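Local atomic coordinates of acyl-CoA dehydrogenase (Thermus thermophilus, PDB entry 2Z1Q), a protein that probably catalyses the FAD-dependent oxidation of saturated acyl-CoA to 2,3-dehydroacyl-CoA, passing the electrons to an acceptor. Residues Gly213-Pro218 / Gln232-Asp237; Lys454-Met459 / Arg546-Arg551; Gly524-Leu529 / Val540-Ala545. All coordinates share one frame; numbering follows the deposited sequence.

How the interactions relate
Interaction 1 belongs to the middle beta domain, whereas interactions 2 and 3 lie in the helical C-terminal part of the chain. The centre of interaction 1 is about 53 Å from the centre of each of the others, and it is the one near the cofactor, with the side chain of Val233 about 9 Å from a bound FAD. Interactions 2 and 3 lie away from the annotated sites and form one apolar cluster with centres about 9 Å apart. Both use helix 535-547, and interaction 3 is nested in the loop that interaction 2 closes. They meet where Met459 CE packs on Ala544 CB at 3.4 Å and Leu456 CD1 on Ala525 CB at 3.8 Å.

Interaction 1 (Gly213-Pro218 / Gln232-Asp237); sequences GLSFGP and QVILED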
loop_
_atom_site.group_PDB
_atom_site.type_symbol
_atom_site.label_atom_id
_atom_site.label_comp_id
_atom_site.label_asym_id
_atom_site.label_seq_id
_atom_site.Cartn_x
_atom_site.Cartn_y
_atom_site.Cartn_z
ATOM N N GLY B 213 19.670 15.233 33.973
ATOM C CA GLY B 213 18.478 14.421 34.171
ATOM C C GLY B 213 17.764 14.078 32.879
ATOM O O GLY B 213 16.879 13.221 32.854
ATOM N N LEU B 214 18.139 14.755 31.801
ATOM C CA LEU B 214 17.540 14.507 30.497
ATOM C C LEU B 214 18.462 13.600 29.697
ATOM O O LEU B 214 19.615 13.938 29.468
ATOM C CB LEU B 214 17.354 15.815 29.736
ATOM C CG LEU B 214 16.643 15.659 28.395
ATOM C CD1 LEU B 214 15.137 15.655 28.597
ATOM C CD2 LEU B 214 17.046 16.800 27.490
ATOM N N SER B 215 17.945 12.454 29.270
ATOM C CA SER B 215 18.740 11.499 28.500
ATOM C C SER B 215 17.958 11.010 27.279
ATOM O O SER B 215 16.771 11.275 27.158
ATOM C CB SER B 215 19.125 10.304 29.377
ATOM O OG SER B 215 17.963 9.675 29.890
ATOM N N PHE B 216 18.616 10.280 26.388
ATOM C CA PHE B 216 17.943 9.806 25.183
ATOM C C PHE B 216 18.190 8.331 24.894
ATOM O O PHE B 216 19.300 7.838 25.082
ATOM C CB PHE B 216 18.409 10.630 23.983
ATOM C CG PHE B 216 18.632 12.084 24.297
ATOM C CD1 PHE B 216 19.850 12.524 24.800
ATOM C CD2 PHE B 216 17.614 13.011 24.103
ATOM C CE1 PHE B 216 20.054 13.869 25.106
ATOM C CE2 PHE B 216 17.806 14.351 24.406
ATOM C CZ PHE B 216 19.029 14.784 24.909
ATOM N N GLY B 217 17.164 7.621 24.436
ATOM C CA GLY B 217 17.352 6.218 24.116
ATOM C C GLY B 217 18.046 6.129 22.762
ATOM O O GLY B 217 18.197 7.152 22.093
ATOM N N PRO B 218 18.479 4.932 22.329
ATOM C CA PRO B 218 19.155 4.760 21.040
ATOM C C PRO B 218 18.243 5.114 19.878
ATOM O O PRO B 218 17.019 5.225 20.045
ATOM C CB PRO B 218 19.536 3.282 21.043
ATOM C CG PRO B 218 18.437 2.669 21.831
ATOM C CD PRO B 218 18.233 3.630 22.973
ATOM N N GLN B 232 13.914 8.182 21.973
ATOM C CA GLN B 232 13.013 8.309 23.095
ATOM C C GLN B 232 13.696 9.306 24.028
ATOM O O GLN B 232 14.911 9.245 24.220
ATOM C CB GLN B 232 12.867 6.958 23.773
ATOM C CG GLN B 232 11.803 6.892 24.804
ATOM C CD GLN B 232 11.738 5.527 25.434
ATOM O OE1 GLN B 232 12.665 5.110 26.123
ATOM N NE2 GLN B 232 10.642 4.818 25.199
ATOM N N VAL B 233 12.936 10.252 24.566
ATOM C CA VAL B 233 13.510 11.232 25.483
ATOM C C VAL B 233 13.040 10.917 26.898
ATOM O O VAL B 233 11.840 10.866 27.162
ATOM C CB VAL B 233 13.104 12.684 25.103
ATOM C CG1 VAL B 233 13.650 13.663 26.131
ATOM C CG2 VAL B 233 13.649 13.033 23.724
ATOM N N ILE B 234 13.988 10.698 27.803
ATOM C CA ILE B 234 13.669 10.375 29.186
ATOM C C ILE B 234 13.920 11.563 30.115
ATOM O O ILE B 234 14.897 12.282 29.951
ATOM C CB ILE B 234 14.519 9.172 29.671
ATOM C CG1 ILE B 234 14.159 7.918 28.866
ATOM C CG2 ILE B 234 14.317 8.955 31.168
ATOM C CD1 ILE B 234 15.076 6.731 29.118
ATOM N N LEU B 235 13.039 11.780 31.085
ATOM C CA LEU B 235 13.230 12.872 32.033
ATOM C C LEU B 235 13.249 12.357 33.461
ATOM O O LEU B 235 12.225 11.932 33.986
ATOM C CB LEU B 235 12.127 13.922 31.917
ATOM C CG LEU B 235 12.011 14.708 30.619
ATOM C CD1 LEU B 235 11.179 13.939 29.598
ATOM C CD2 LEU B 235 11.353 16.029 30.946
ATOM N N GLU B 236 14.425 12.400 34.076
ATOM C CA GLU B 236 14.594 11.951 35.455
ATOM C C GLU B 236 14.968 13.166 36.294
ATOM O O GLU B 236 16.108 13.616 36.262
ATOM C CB GLU B 236 15.699 10.895 35.544
ATOM C CG GLU B 236 15.432 9.640 34.719
ATOM C CD GLU B 236 16.614 8.678 34.688
ATOM O OE1 GLU B 236 16.564 7.709 33.903
ATOM O OE2 GLU B 236 17.590 8.884 35.446
ATOM N N ASP B 237 13.999 13.695 37.035
ATOM C CA ASP B 237 14.204 14.871 37.875
ATOM C C ASP B 237 14.868 16.016 37.101
ATOM O O ASP B 237 15.976 16.438 37.435
ATOM C CB ASP B 237 15.054 14.516 39.104
ATOM C CG ASP B 237 14.358 13.536 40.035
ATOM O OD1 ASP B 237 13.156 13.721 40.309
ATOM O OD2 ASP B 237 15.020 12.583 40.498
HETATM O O HOH W 1 14.951 5.381 21.952
#
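Ser215 and Ile234 form the hydrogen-bonded pair at the middle of an antiparallel strand pairing in the beta-sheet middle domain of the acyl-CoA dehydrogenase fold. Ser215 N donates to Ile234 O at 3.1 Å, and Ile234 N returns the bond to Ser215 O at 2.9 Å. The pairing runs on at both ends, from Glu236 N to Gly213 O at 2.9 Å and from Gly217 N to Gln232 O at 2.8 Å. On one face, Leu214 lays CD1 against Val233 CG1 at 3.5 Å and also touches Leu235 CG. Its CG is anti to the backbone N (chi1 -176°), which carries that methyl across toward the partner strand. Phe216 lies beside Val233, whose CG2 meets the ring at its edge. On the other face Ser215 OG rests 3.5 Å from Ile234 CB. Gly213 has a positive phi of 96°, and a side chain there would run into Glu236 O. Farther out, Val233 and Leu235 bond through their backbones to Lys179 and Gly177 of strand 172-183, so 230-235 is the middle strand of these three; Arg209 makes a cation-pi contact with Phe216. Where the strands part, one water bridges them, donating to Pro218 O at 2.8 Å and accepting from Gln232 N at 3.0 Å.

Interaction 2 (Lys454-Met459 / Arg546-Arg551); sequences KKLALM and RRLTKR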
loop_
_atom_site.group_PDB
_atom_site.type_symbol
_atom_site.label_atom_id
_atom_site.label_comp_id
_atom_site.label_asym_id
_atom_site.label_seq_id
_atom_site.Cartn_x
_atom_site.Cartn_y
_atom_site.Cartn_z
ATOM N N LYS B 454 -21.388 17.920 -2.611
ATOM C CA LYS B 454 -21.545 18.740 -1.410
ATOM C C LYS B 454 -22.901 18.452 -0.794
ATOM O O LYS B 454 -23.024 18.313 0.420
ATOM C CB LYS B 454 -21.456 20.221 -1.747
ATOM C CG LYS B 454 -20.231 20.574 -2.554
ATOM C CD LYS B 454 -20.175 22.056 -2.840
ATOM C CE LYS B 454 -18.963 22.380 -3.684
ATOM N NZ LYS B 454 -18.883 23.842 -3.943
ATOM N N LYS B 455 -23.920 18.371 -1.641
ATOM C CA LYS B 455 -25.263 18.076 -1.158
ATOM C C LYS B 455 -25.299 16.666 -0.568
ATOM O O LYS B 455 -25.917 16.441 0.474
ATOM C CB LYS B 455 -26.289 18.172 -2.298
ATOM C CG LYS B 455 -26.485 19.573 -2.858
ATOM C CD LYS B 455 -27.579 19.598 -3.921
ATOM C CE LYS B 455 -27.868 21.028 -4.376
ATOM N NZ LYS B 455 -26.712 21.651 -5.075
ATOM N N LEU B 456 -24.634 15.721 -1.233
ATOM C CA LEU B 456 -24.614 14.335 -0.764
ATOM C C LEU B 456 -24.110 14.271 0.671
ATOM O O LEU B 456 -24.726 13.633 1.530
ATOM C CB LEU B 456 -23.721 13.465 -1.666
ATOM C CG LEU B 456 -23.624 11.971 -1.307
ATOM C CD1 LEU B 456 -24.987 11.304 -1.460
ATOM C CD2 LEU B 456 -22.606 11.291 -2.214
ATOM N N ALA B 457 -22.990 14.944 0.920
ATOM C CA ALA B 457 -22.385 14.995 2.248
ATOM C C ALA B 457 -23.396 15.537 3.242
ATOM O O ALA B 457 -23.632 14.942 4.292
ATOM C CB ALA B 457 -21.150 15.889 2.226
ATOM N N LEU B 458 -23.995 16.673 2.903
ATOM C CA LEU B 458 -24.989 17.293 3.776
ATOM C C LEU B 458 -26.151 16.358 4.070
ATOM O O LEU B 458 -26.642 16.294 5.195
ATOM C CB LEU B 458 -25.516 18.584 3.144
ATOM C CG LEU B 458 -24.566 19.783 3.211
ATOM C CD1 LEU B 458 -24.956 20.853 2.195
ATOM C CD2 LEU B 458 -24.594 20.330 4.625
ATOM N N MET B 459 -26.592 15.622 3.061
ATOM C CA MET B 459 -27.714 14.717 3.247
ATOM C C MET B 459 -27.384 13.630 4.261
ATOM O O MET B 459 -28.153 13.377 5.189
ATOM C CB MET B 459 -28.103 14.070 1.918
ATOM C CG MET B 459 -29.462 13.410 1.945
ATOM S SD MET B 459 -29.529 11.992 0.833
ATOM C CE MET B 459 -29.550 12.785 -0.770
ATOM N N ARG B 546 -28.282 8.389 -5.171
ATOM C CA ARG B 546 -27.873 8.015 -6.520
ATOM C C ARG B 546 -27.962 9.168 -7.505
ATOM O O ARG B 546 -27.066 9.362 -8.325
ATOM C CB ARG B 546 -28.715 6.851 -7.045
ATOM C CG ARG B 546 -28.601 5.583 -6.216
ATOM C CD ARG B 546 -29.187 4.382 -6.950
ATOM N NE ARG B 546 -29.166 3.177 -6.123
ATOM C CZ ARG B 546 -30.023 2.930 -5.138
ATOM N NH1 ARG B 546 -29.920 1.807 -4.435
ATOM N NH2 ARG B 546 -30.995 3.796 -4.865
ATOM N N ARG B 547 -29.042 9.934 -7.442
ATOM C CA ARG B 547 -29.195 11.052 -8.361
ATOM C C ARG B 547 -28.137 12.108 -8.106
ATOM O O ARG B 547 -27.645 12.742 -9.036
ATOM C CB ARG B 547 -30.594 11.675 -8.248
ATOM C CG ARG B 547 -31.091 11.887 -6.825
ATOM C CD ARG B 547 -32.432 12.626 -6.811
ATOM N NE ARG B 547 -32.287 14.008 -7.265
ATOM C CZ ARG B 547 -31.671 14.958 -6.567
ATOM N NH1 ARG B 547 -31.159 14.676 -5.377
ATOM N NH2 ARG B 547 -31.552 16.183 -7.062
ATOM N N LEU B 548 -27.779 12.285 -6.842
ATOM C CA LEU B 548 -26.774 13.271 -6.490
ATOM C C LEU B 548 -25.388 12.843 -6.950
ATOM O O LEU B 548 -24.439 13.622 -6.879
ATOM C CB LEU B 548 -26.783 13.530 -4.976
ATOM C CG LEU B 548 -27.914 14.403 -4.415
ATOM C CD1 LEU B 548 -27.761 14.503 -2.918
ATOM C CD2 LEU B 548 -27.879 15.797 -5.032
ATOM N N THR B 549 -25.279 11.609 -7.438
ATOM C CA THR B 549 -24.007 11.088 -7.926
ATOM C C THR B 549 -24.154 10.560 -9.354
ATOM O O THR B 549 -23.247 9.936 -9.900
ATOM C CB THR B 549 -23.476 9.966 -7.001
ATOM O OG1 THR B 549 -24.462 8.936 -6.855
ATOM C CG2 THR B 549 -23.154 10.532 -5.632
ATOM N N LYS B 550 -25.303 10.831 -9.960
ATOM C CA LYS B 550 -25.572 10.387 -11.321
ATOM C C LYS B 550 -24.637 11.103 -12.291
ATOM O O LYS B 550 -24.442 12.317 -12.200
ATOM C CB LYS B 550 -27.036 10.683 -11.687
ATOM C CG LYS B 550 -27.815 9.482 -12.252
ATOM C CD LYS B 550 -27.903 8.308 -11.254
ATOM C CE LYS B 550 -28.652 7.101 -11.841
ATOM N NZ LYS B 550 -28.765 5.954 -10.883
ATOM N N ARG B 551 -24.049 10.353 -13.214
ATOM C CA ARG B 551 -23.149 10.941 -14.198
ATOM C C ARG B 551 -23.191 10.154 -15.493
ATOM O O ARG B 551 -23.717 9.043 -15.546
ATOM C CB ARG B 551 -21.712 10.959 -13.676
ATOM C CG ARG B 551 -21.077 9.574 -13.543
ATOM C CD ARG B 551 -19.706 9.661 -12.890
ATOM N NE ARG B 551 -18.979 8.391 -12.882
ATOM C CZ ARG B 551 -18.493 7.798 -13.971
ATOM N NH1 ARG B 551 -18.655 8.358 -15.166
ATOM N NH2 ARG B 551 -17.820 6.657 -13.871
#
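Leu456 and Leu548 bring the backbones closest, CA to CA 6.2 Å, where a type I beta turn from Arg547 to Lys550 faces helix 445-468. Leu548 is the central side chain of this contact. Its CD1 meets Met459 CE at 3.3 Å, a close methyl-methyl approach, and also lies 3.8 Å from Leu456 N. Both methyls reach the aliphatic start of Lys455, CD1 and CD2 of Leu548 each 4.0 Å from Lys455 CB, the leucine lying roughly perpendicular to the lysine chain. Met459 reaches the leucine by bending at chi2 and chi3 (-149° and -72°), which swings its terminal methyl over CD1. Beside this cluster, Leu456 CD2 touches Thr549 CG2 at 3.5 Å, while the hydroxyl of that threonine hydrogen-bonds with Gln522 of helix 505-528. Replacing Leu548 with an alanine would probably leave Met459 CE and Lys455 CB without their methyl partners and open a gap between the turn and the helix. Around the contact, Leu456 also packs on Ala521 of helix 505-528, on Ala545 of helix 535-547 and on Ile485 of helix 476-502. Met459 leans on Val541, so helix 445-468 packs against helices 476-502, 505-528 and 535-547.

Interaction 3 (Gly524-Leu529 / Val540-Ala545); sequences GALSVL and VVYSAA
Gly524 O, in the helix that carries Leu526 and Leu529 to helix 535-547, is gripped by two donors of Ser527: OG at 2.7 Å and the backbone N at 3.1 Å. Both approach from the same face of the carbonyl plane, and OG lies well off the C=O direction, at an angle of 115°, as expected of a serine folding back on its own helix. The contact with Val541, Tyr542 and Ala545 is apolar. Leu529 carries much of it: its CB meets the ring edge of Tyr542, 3.6 Å from CE1, its CG lies 3.8 Å from Val541 CG1, and its CD2 comes within 3.9 Å of Ala545 CB. Leu526 adds a single methyl, CD2, placed 4.2 Å from both Tyr542 CD1 and Ala545 CB. With its CG anti to the carbonyl carbon (chi1 -58°), the tyrosine ring is brought beside Leu526 and Leu529, and also packs on Pro530 and Val533 of the connecting loop. Outside the pair, Leu529 also touches Val460 of helix 445-468. Pro553 of the second subunit packs on Tyr542, which brings the dimer interface up to this contact. The two helix segments run at 167° with axes 10.1 Å apart, an alpha-alpha hairpin within the helical C-terminal domain.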
loop_
_atom_site.group_PDB
_atom_site.type_symbol
_atom_site.label_atom_id
_atom_site.label_comp_id
_atom_site.label_asym_id
_atom_site.label_seq_id
_atom_site.Cartn_x
_atom_site.Cartn_y
_atom_site.Cartn_z
ATOM N N GLY B 524 -19.731 4.897 -1.100
ATOM C CA GLY B 524 -19.599 5.264 0.303
ATOM C C GLY B 524 -20.902 5.673 0.976
ATOM O O GLY B 524 -21.211 5.205 2.084
ATOM N N ALA B 525 -21.665 6.556 0.330
ATOM C CA ALA B 525 -22.935 7.005 0.905
ATOM C C ALA B 525 -23.848 5.797 1.095
ATOM O O ALA B 525 -24.466 5.621 2.147
ATOM C CB ALA B 525 -23.608 8.053 -0.015
ATOM N N LEU B 526 -23.919 4.946 0.081
ATOM C CA LEU B 526 -24.771 3.772 0.166
ATOM C C LEU B 526 -24.270 2.698 1.121
ATOM O O LEU B 526 -25.023 1.790 1.477
ATOM C CB LEU B 526 -24.969 3.164 -1.224
ATOM C CG LEU B 526 -25.700 4.069 -2.214
ATOM C CD1 LEU B 526 -25.631 3.465 -3.613
ATOM C CD2 LEU B 526 -27.140 4.256 -1.757
ATOM N N SER B 527 -23.012 2.792 1.540
ATOM C CA SER B 527 -22.465 1.794 2.447
ATOM C C SER B 527 -22.712 2.169 3.904
ATOM O O SER B 527 -22.516 1.348 4.802
ATOM C CB SER B 527 -20.960 1.609 2.203
ATOM O OG SER B 527 -20.223 2.749 2.611
ATOM N N VAL B 528 -23.143 3.408 4.137
ATOM C CA VAL B 528 -23.425 3.859 5.500
ATOM C C VAL B 528 -24.846 4.366 5.690
ATOM O O VAL B 528 -25.235 4.730 6.798
ATOM C CB VAL B 528 -22.437 4.972 5.961
ATOM C CG1 VAL B 528 -21.016 4.435 5.961
ATOM C CG2 VAL B 528 -22.559 6.199 5.065
ATOM N N LEU B 529 -25.630 4.384 4.621
ATOM C CA LEU B 529 -27.003 4.862 4.700
ATOM C C LEU B 529 -27.958 3.878 5.391
ATOM O O LEU B 529 -28.790 4.281 6.206
ATOM C CB LEU B 529 -27.496 5.221 3.298
ATOM C CG LEU B 529 -27.834 6.697 3.043
ATOM C CD1 LEU B 529 -27.204 7.624 4.080
ATOM C CD2 LEU B 529 -27.359 7.048 1.655
ATOM N N VAL B 540 -36.195 5.822 -0.427
ATOM C CA VAL B 540 -36.277 7.184 -0.963
ATOM C C VAL B 540 -34.901 7.836 -0.865
ATOM O O VAL B 540 -34.411 8.440 -1.823
ATOM C CB VAL B 540 -37.283 8.067 -0.168
ATOM C CG1 VAL B 540 -37.516 9.377 -0.911
ATOM C CG2 VAL B 540 -38.601 7.332 0.035
ATOM N N VAL B 541 -34.285 7.710 0.306
ATOM C CA VAL B 541 -32.954 8.260 0.547
ATOM C C VAL B 541 -31.944 7.654 -0.427
ATOM O O VAL B 541 -31.099 8.367 -0.974
ATOM C CB VAL B 541 -32.489 7.970 1.994
ATOM C CG1 VAL B 541 -31.082 8.519 2.222
ATOM C CG2 VAL B 541 -33.480 8.577 2.988
ATOM N N TYR B 542 -32.030 6.344 -0.653
ATOM C CA TYR B 542 -31.097 5.687 -1.564
ATOM C C TYR B 542 -31.198 6.261 -2.978
ATOM O O TYR B 542 -30.180 6.459 -3.649
ATOM C CB TYR B 542 -31.334 4.164 -1.603
ATOM C CG TYR B 542 -31.210 3.455 -0.265
ATOM C CD1 TYR B 542 -30.436 3.979 0.778
ATOM C CD2 TYR B 542 -31.851 2.233 -0.053
ATOM C CE1 TYR B 542 -30.305 3.293 2.002
ATOM C CE2 TYR B 542 -31.728 1.546 1.156
ATOM C CZ TYR B 542 -30.958 2.075 2.175
ATOM O OH TYR B 542 -30.861 1.367 3.352
ATOM N N SER B 543 -32.414 6.533 -3.437
ATOM C CA SER B 543 -32.585 7.094 -4.767
ATOM C C SER B 543 -32.016 8.512 -4.800
ATOM O O SER B 543 -31.459 8.938 -5.810
ATOM C CB SER B 543 -34.065 7.118 -5.156
ATOM O OG SER B 543 -34.571 5.799 -5.272
ATOM N N ALA B 544 -32.134 9.244 -3.700
ATOM C CA ALA B 544 -31.603 10.600 -3.689
ATOM C C ALA B 544 -30.081 10.577 -3.739
ATOM O O ALA B 544 -29.465 11.410 -4.406
ATOM C CB ALA B 544 -32.072 11.342 -2.459
ATOM N N ALA B 545 -29.480 9.621 -3.037
ATOM C CA ALA B 545 -28.030 9.501 -3.019
ATOM C C ALA B 545 -27.519 9.178 -4.422
ATOM O O ALA B 545 -26.455 9.648 -4.830
ATOM C CB ALA B 545 -27.607 8.411 -2.029
#